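Local structure of D-glucosaminate-6-phosphate ammonia lyase (Salmonella typhimurium, 7LCE) at residues Glu319-Gly324 and Val357-Glu362. The protein is a pyridoxal-phosphate-dependent enzyme related to selenocysteine synthase. Residues are numbered along the deposited sequence; the frame is centred on the assembly and turned at random.
Sequences EAQLRG and VARLRE
Leu-322 and Arg-359 mark the closest backbone approach between segments 319-324 and 357-362, whose helix axes pass 10.3 Å apart with 120° between their chain directions. No backbone-to-backbone bond spans the gap; Arg-359 crosses it to reach a main-chain carbonyl. Its CG lies opposite the backbone N, and a bend at chi2 (74°) swings the guanidinium to Gln-321. NH2 of Arg-359 gives a weak, bent hydrogen bond to Gln-321 O, 3.0 Å long with 126° at the hydrogen, and meets it obliquely. At the other end of the group, NH1 of Arg-359 pairs with Glu-362 OE1 at 3.4 Å, one turn on in its own helix. Alongside the polar end, CD2 of Leu-322 touches the aliphatic CG of Arg-359 at 3.8 Å as the two chains run past each other in opposite directions. The same methyl meets CD2 of Leu-360 at 3.9 Å. Ile-329 and Ile-280 extend this apolar patch. The helices pack in the C-terminal part of the chain, consistent with the small domain of a fold-type I enzyme, where helix 315-324 leads into strand 327-331. One arginine thus serves twice: its stem packs on leucine, while its charged end probably helps satisfy a carbonyl near the helix C-terminus and is probably steadied by Glu-362.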
# COMPACT_ATOMS: atom_id res chain seq x y z
N GLU A 319 -60.12 -6.32 5.45
CA GLU A 319 -59.10 -6.77 4.52
C GLU A 319 -58.31 -7.94 5.10
O GLU A 319 -57.94 -8.87 4.38
CB GLU A 319 -58.16 -5.62 4.16
CG GLU A 319 -57.37 -5.83 2.87
CD GLU A 319 -56.11 -6.65 3.07
OE1 GLU A 319 -55.62 -6.73 4.22
OE2 GLU A 319 -55.60 -7.21 2.07
N ALA A 320 -58.05 -7.90 6.41
CA ALA A 320 -57.31 -8.98 7.05
C ALA A 320 -58.09 -10.29 7.01
O ALA A 320 -57.52 -11.36 6.76
CB ALA A 320 -56.96 -8.61 8.49
N GLN A 321 -59.40 -10.23 7.27
CA GLN A 321 -60.21 -11.44 7.21
C GLN A 321 -60.39 -11.96 5.79
O GLN A 321 -60.67 -13.15 5.60
CB GLN A 321 -61.57 -11.21 7.87
CG GLN A 321 -61.47 -10.98 9.38
CD GLN A 321 -62.82 -11.00 10.06
OE1 GLN A 321 -63.80 -11.50 9.51
NE2 GLN A 321 -62.87 -10.47 11.28
N LEU A 322 -60.25 -11.09 4.79
CA LEU A 322 -60.26 -11.56 3.41
C LEU A 322 -59.03 -12.41 3.11
O LEU A 322 -59.14 -13.47 2.48
CB LEU A 322 -60.33 -10.38 2.45
CG LEU A 322 -61.70 -9.70 2.37
CD1 LEU A 322 -61.59 -8.40 1.58
CD2 LEU A 322 -62.71 -10.63 1.73
N ARG A 323 -57.85 -11.97 3.56
CA ARG A 323 -56.63 -12.75 3.33
C ARG A 323 -56.58 -13.98 4.22
O ARG A 323 -56.21 -15.07 3.76
CB ARG A 323 -55.40 -11.88 3.57
CG ARG A 323 -55.24 -10.72 2.61
CD ARG A 323 -54.01 -9.92 2.97
NE ARG A 323 -54.08 -9.43 4.34
CZ ARG A 323 -53.11 -8.76 4.95
NH1 ARG A 323 -51.97 -8.48 4.34
NH2 ARG A 323 -53.29 -8.36 6.21
N GLY A 324 -56.92 -13.83 5.50
CA GLY A 324 -56.77 -14.92 6.45
C GLY A 324 -57.75 -16.06 6.29
O GLY A 324 -57.51 -17.15 6.81
N VAL A 357 -67.76 -11.87 -2.84
CA VAL A 357 -68.98 -11.35 -2.22
C VAL A 357 -69.46 -12.30 -1.12
O VAL A 357 -69.94 -11.86 -0.07
CB VAL A 357 -70.06 -11.13 -3.29
CG1 VAL A 357 -71.27 -10.45 -2.68
CG2 VAL A 357 -69.52 -10.31 -4.44
N ALA A 358 -69.32 -13.61 -1.35
CA ALA A 358 -69.73 -14.57 -0.33
C ALA A 358 -68.88 -14.45 0.93
O ALA A 358 -69.41 -14.48 2.05
CB ALA A 358 -69.65 -15.99 -0.90
N ARG A 359 -67.56 -14.30 0.77
CA ARG A 359 -66.71 -14.13 1.94
C ARG A 359 -67.02 -12.81 2.64
O ARG A 359 -67.01 -12.74 3.87
CB ARG A 359 -65.24 -14.18 1.53
CG ARG A 359 -64.27 -14.00 2.69
CD ARG A 359 -64.22 -15.26 3.55
NE ARG A 359 -63.32 -15.12 4.69
CZ ARG A 359 -63.72 -14.98 5.95
NH1 ARG A 359 -65.00 -14.98 6.27
NH2 ARG A 359 -62.81 -14.85 6.91
N LEU A 360 -67.30 -11.76 1.87
CA LEU A 360 -67.70 -10.49 2.47
C LEU A 360 -69.01 -10.64 3.23
O LEU A 360 -69.18 -10.08 4.32
CB LEU A 360 -67.83 -9.41 1.40
CG LEU A 360 -66.53 -8.83 0.83
CD1 LEU A 360 -66.85 -7.85 -0.29
CD2 LEU A 360 -65.72 -8.16 1.92
N ARG A 361 -69.95 -11.41 2.67
CA ARG A 361 -71.20 -11.65 3.37
C ARG A 361 -70.98 -12.47 4.64
O ARG A 361 -71.57 -12.19 5.68
CB ARG A 361 -72.18 -12.37 2.44
CG ARG A 361 -73.62 -12.36 2.91
CD ARG A 361 -74.55 -12.97 1.88
NE ARG A 361 -74.53 -12.27 0.60
CZ ARG A 361 -74.00 -12.77 -0.52
NH1 ARG A 361 -73.41 -13.95 -0.53
NH2 ARG A 361 -74.08 -12.06 -1.64
N GLU A 362 -70.11 -13.49 4.56
CA GLU A 362 -69.81 -14.29 5.74
C GLU A 362 -69.13 -13.47 6.83
O GLU A 362 -69.43 -13.63 8.02
CB GLU A 362 -68.92 -15.48 5.36
CG GLU A 362 -68.64 -16.44 6.51
CD GLU A 362 -67.72 -17.58 6.12
OE1 GLU A 362 -67.02 -17.46 5.09
OE2 GLU A 362 -67.72 -18.61 6.83